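Local atomic coordinates of single-strand DNA-binding protein (Agrobacterium tumefaciens, PDB entry 3BTP), a protein that binds single-stranded but not double-stranded DNA regardless of sequence and mediates nuclear uptake of the transferred T-DNA strand. Residues Y319-R325 against D372-N377. Residues are numbered along the deposited sequence; the frame is centred on the assembly and turned at random.
Sequences YLESWER and DYLLQN
Helix 319-323 and helix 372-377 run nearly antiparallel, 160° between their directions, with axes 9.7 Å apart at closest approach and Ser322 facing Tyr373 where the backbones come closest. The small side chain of Ser322 is the knob, set in a hole made by Asp372, Tyr373, Gln376 and Asn377. Its OG, turned between its own backbone N and carbonyl carbon (chi1 78°), lies 2.8 Å from both Asn377 OD1 across the interface and Tyr319 O one turn back. That same Asn377 OD1 lies over one face of the Tyr373 ring, toward its rim, while Asn377 ND2 comes to the edge of the Tyr319 ring, 3.5 Å from Tyr319 CD1. With CG anti to the backbone N in both, the two tyrosines swing their rings to the same flank, where Tyr319 OH and Tyr373 OH share a 2.8 Å hydrogen bond. The rings themselves are oblique, planes 58° apart. Trp323 lies alongside Tyr373, its CE3 3.8 Å from Tyr373 CE1, so aromatic groups fill this flank. On the more exposed flank, Arg325 NH2 gives Asp372 OD2 a long (3.3 Å) but nearly straight hydrogen bond, part of a salt bridge; the oxygen lies in the guanidinium plane, while the nitrogen approaches from above the carboxylate plane. One guanidinium face also lies over Glu321 O. Tyr319, Trp323 and Tyr373 also pack against a bound partner protein. This near-antiparallel helix pair, with a single knob-into-hole contact at Ser322, packs the part of the chain holding the four-stranded sheet of 263-316 against the part built on the closed barrel.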
ATOM      1  N   TYR A 319      -3.556   3.714   6.476  1.00 20.99           N
ATOM      2  CA  TYR A 319      -3.242   2.978   5.240  1.00 20.54           C
ATOM      3  C   TYR A 319      -2.062   1.947   5.430  1.00 20.59           C
ATOM      4  O   TYR A 319      -2.128   0.769   5.026  1.00 19.28           O
ATOM      5  CB  TYR A 319      -2.917   3.904   4.066  1.00 19.36           C
ATOM      6  CG  TYR A 319      -2.752   3.065   2.831  1.00 19.59           C
ATOM      7  CD1 TYR A 319      -3.831   2.377   2.297  1.00 15.57           C
ATOM      8  CD2 TYR A 319      -1.500   2.874   2.254  1.00 19.77           C
ATOM      9  CE1 TYR A 319      -3.699   1.580   1.174  1.00 17.04           C
ATOM     10  CE2 TYR A 319      -1.334   2.084   1.121  1.00 18.07           C
ATOM     11  CZ  TYR A 319      -2.436   1.412   0.606  1.00 23.09           C
ATOM     12  OH  TYR A 319      -2.306   0.625  -0.522  1.00 23.83           O
ATOM     13  N   LEU A 320      -0.980   2.411   6.020  1.00 21.18           N
ATOM     14  CA  LEU A 320       0.189   1.540   6.293  1.00 21.71           C
ATOM     15  C   LEU A 320      -0.179   0.318   7.170  1.00 22.12           C
ATOM     16  O   LEU A 320       0.186  -0.797   6.851  1.00 21.60           O
ATOM     17  CB  LEU A 320       1.296   2.374   6.977  1.00 21.89           C
ATOM     18  CG  LEU A 320       2.041   3.424   6.129  1.00 20.64           C
ATOM     19  CD1 LEU A 320       3.068   4.222   6.989  1.00 19.53           C
ATOM     20  CD2 LEU A 320       2.704   2.791   4.929  1.00 19.26           C
ATOM     21  N   GLU A 321      -0.927   0.534   8.250  1.00 22.67           N
ATOM     22  CA  GLU A 321      -1.385  -0.559   9.101  1.00 23.45           C
ATOM     23  C   GLU A 321      -2.307  -1.510   8.392  1.00 22.55           C
ATOM     24  O   GLU A 321      -2.195  -2.732   8.608  1.00 21.89           O
ATOM     25  CB  GLU A 321      -2.163  -0.035  10.339  1.00 25.07           C
ATOM     26  CG  GLU A 321      -1.283   0.670  11.313  1.00 27.72           C
ATOM     27  CD  GLU A 321      -0.290  -0.293  11.916  1.00 35.67           C
ATOM     28  OE1 GLU A 321      -0.717  -1.315  12.517  1.00 35.69           O
ATOM     29  OE2 GLU A 321       0.915  -0.045  11.756  1.00 35.12           O
ATOM     30  N   SER A 322      -3.254  -0.996   7.584  1.00 21.03           N
ATOM     31  CA  SER A 322      -4.084  -1.917   6.733  1.00 19.83           C
ATOM     32  C   SER A 322      -3.238  -2.736   5.745  1.00 21.49           C
ATOM     33  O   SER A 322      -3.658  -3.800   5.303  1.00 22.92           O
ATOM     34  CB  SER A 322      -5.170  -1.144   5.929  1.00 20.29           C
ATOM     35  OG  SER A 322      -4.625  -0.488   4.771  1.00 20.71           O
ATOM     36  N   TRP A 323      -2.092  -2.212   5.298  1.00 21.33           N
ATOM     37  CA  TRP A 323      -1.199  -2.980   4.432  1.00 22.09           C
ATOM     38  C   TRP A 323      -0.496  -4.121   5.223  1.00 24.16           C
ATOM     39  O   TRP A 323      -0.487  -5.296   4.777  1.00 24.38           O
ATOM     40  CB  TRP A 323      -0.175  -2.056   3.764  1.00 20.86           C
ATOM     41  CG  TRP A 323       0.777  -2.804   2.849  1.00 21.16           C
ATOM     42  CD1 TRP A 323       1.996  -3.336   3.181  1.00 17.94           C
ATOM     43  CD2 TRP A 323       0.575  -3.098   1.451  1.00 18.14           C
ATOM     44  NE1 TRP A 323       2.558  -3.933   2.085  1.00 22.01           N
ATOM     45  CE2 TRP A 323       1.715  -3.802   1.011  1.00 18.23           C
ATOM     46  CE3 TRP A 323      -0.433  -2.779   0.534  1.00 19.09           C
ATOM     47  CZ2 TRP A 323       1.879  -4.205  -0.294  1.00 20.51           C
ATOM     48  CZ3 TRP A 323      -0.316  -3.219  -0.762  1.00 19.54           C
ATOM     49  CH2 TRP A 323       0.835  -3.933  -1.177  1.00 20.08           C
ATOM     50  N   GLU A 324       0.061  -3.798   6.403  1.00 26.04           N
ATOM     51  CA  GLU A 324       0.716  -4.793   7.271  1.00 28.01           C
ATOM     52  C   GLU A 324       0.635  -4.220   8.657  1.00 27.05           C
ATOM     53  O   GLU A 324       1.199  -3.154   8.884  1.00 26.95           O
ATOM     54  CB  GLU A 324       2.235  -4.980   6.908  1.00 27.86           C
ATOM     55  CG  GLU A 324       3.091  -6.075   7.789  1.00 29.66           C
ATOM     56  CD  GLU A 324       4.674  -5.727   7.982  1.00 34.66           C
ATOM     57  OE1 GLU A 324       5.416  -5.647   6.948  1.00 34.72           O
ATOM     58  OE2 GLU A 324       5.156  -5.483   9.176  1.00 41.40           O
ATOM     59  N   ARG A 325       0.028  -4.927   9.596  1.00 26.70           N
ATOM     60  CA  ARG A 325       0.012  -4.478  10.985  1.00 29.23           C
ATOM     61  C   ARG A 325       1.418  -4.271  11.504  1.00 27.91           C
ATOM     62  O   ARG A 325       2.278  -5.062  11.214  1.00 28.29           O
ATOM     63  CB  ARG A 325      -0.734  -5.478  11.854  1.00 30.42           C
ATOM     64  CG  ARG A 325      -2.224  -5.363  11.688  1.00 36.98           C
ATOM     65  CD  ARG A 325      -2.750  -5.754  10.205  1.00 50.46           C
ATOM     66  NE  ARG A 325      -4.071  -5.150   9.883  1.00 53.38           N
ATOM     67  CZ  ARG A 325      -4.670  -4.254  10.678  1.00 56.18           C
ATOM     68  NH1 ARG A 325      -4.052  -3.822  11.783  1.00 52.67           N
ATOM     69  NH2 ARG A 325      -5.860  -3.754  10.359  1.00 58.82           N
ATOM     70  N   ASP A 372     -10.317  -7.000   5.151  1.00 20.43           N
ATOM     71  CA  ASP A 372     -10.009  -5.804   5.871  1.00 22.36           C
ATOM     72  C   ASP A 372      -9.388  -4.664   5.022  1.00 23.50           C
ATOM     73  O   ASP A 372      -9.877  -3.523   5.034  1.00 24.24           O
ATOM     74  CB  ASP A 372      -9.029  -6.186   6.970  1.00 24.00           C
ATOM     75  CG  ASP A 372      -8.520  -4.975   7.734  1.00 31.21           C
ATOM     76  OD1 ASP A 372      -9.341  -4.379   8.457  1.00 35.17           O
ATOM     77  OD2 ASP A 372      -7.303  -4.604   7.572  1.00 41.34           O
ATOM     78  N   TYR A 373      -8.297  -4.956   4.327  1.00 22.27           N
ATOM     79  CA  TYR A 373      -7.749  -4.052   3.314  1.00 22.14           C
ATOM     80  C   TYR A 373      -8.841  -3.489   2.365  1.00 22.11           C
ATOM     81  O   TYR A 373      -8.999  -2.281   2.182  1.00 20.39           O
ATOM     82  CB  TYR A 373      -6.615  -4.773   2.514  1.00 21.41           C
ATOM     83  CG  TYR A 373      -5.916  -3.885   1.533  1.00 21.36           C
ATOM     84  CD1 TYR A 373      -4.846  -3.045   1.930  1.00 20.23           C
ATOM     85  CD2 TYR A 373      -6.334  -3.828   0.236  1.00 21.28           C
ATOM     86  CE1 TYR A 373      -4.187  -2.189   1.016  1.00 17.19           C
ATOM     87  CE2 TYR A 373      -5.724  -2.956  -0.685  1.00 21.97           C
ATOM     88  CZ  TYR A 373      -4.674  -2.143  -0.293  1.00 20.46           C
ATOM     89  OH  TYR A 373      -4.113  -1.354  -1.278  1.00 22.52           O
ATOM     90  N   LEU A 374      -9.564  -4.390   1.735  1.00 21.98           N
ATOM     91  CA  LEU A 374     -10.597  -4.001   0.837  1.00 22.96           C
ATOM     92  C   LEU A 374     -11.689  -3.119   1.456  1.00 23.09           C
ATOM     93  O   LEU A 374     -12.013  -2.058   0.905  1.00 24.67           O
ATOM     94  CB  LEU A 374     -11.164  -5.245   0.173  1.00 22.69           C
ATOM     95  CG  LEU A 374     -11.968  -5.165  -1.110  1.00 24.68           C
ATOM     96  CD1 LEU A 374     -11.169  -4.598  -2.336  1.00 23.12           C
ATOM     97  CD2 LEU A 374     -12.545  -6.585  -1.386  1.00 23.71           C
ATOM     98  N   LEU A 375     -12.258  -3.541   2.567  1.00 22.12           N
ATOM     99  CA  LEU A 375     -13.335  -2.833   3.213  1.00 22.64           C
ATOM    100  C   LEU A 375     -12.931  -1.485   3.839  1.00 24.27           C
ATOM    101  O   LEU A 375     -13.755  -0.557   3.883  1.00 23.94           O
ATOM    102  CB  LEU A 375     -13.969  -3.698   4.312  1.00 20.34           C
ATOM    103  CG  LEU A 375     -15.178  -4.563   3.905  1.00 23.60           C
ATOM    104  CD1 LEU A 375     -14.963  -5.523   2.684  1.00 19.77           C
ATOM    105  CD2 LEU A 375     -15.650  -5.336   5.097  1.00 21.63           C
ATOM    106  N   GLN A 376     -11.686  -1.387   4.341  1.00 24.17           N
ATOM    107  CA  GLN A 376     -11.166  -0.164   4.933  1.00 26.17           C
ATOM    108  C   GLN A 376     -10.886   0.856   3.837  1.00 23.54           C
ATOM    109  O   GLN A 376     -11.147   2.062   3.955  1.00 23.48           O
ATOM    110  CB  GLN A 376      -9.846  -0.442   5.765  1.00 26.90           C
ATOM    111  CG  GLN A 376      -9.840   0.230   7.183  1.00 38.46           C
ATOM    112  CD  GLN A 376      -8.752   1.322   7.366  1.00 46.15           C
ATOM    113  OE1 GLN A 376      -7.688   1.032   7.902  1.00 50.20           O
ATOM    114  NE2 GLN A 376      -9.026   2.577   6.935  1.00 50.83           N
ATOM    115  N   ASN A 377     -10.276   0.377   2.793  1.00 22.05           N
ATOM    116  CA  ASN A 377      -9.649   1.260   1.839  1.00 21.77           C
ATOM    117  C   ASN A 377     -10.537   1.545   0.600  1.00 22.17           C
ATOM    118  O   ASN A 377     -10.340   2.556  -0.080  1.00 20.05           O
ATOM    119  CB  ASN A 377      -8.301   0.701   1.411  1.00 19.96           C
ATOM    120  CG  ASN A 377      -7.269   0.807   2.488  1.00 22.88           C
ATOM    121  OD1 ASN A 377      -6.587  -0.143   2.757  1.00 23.01           O
ATOM    122  ND2 ASN A 377      -7.160   1.955   3.118  1.00 18.12           N
TER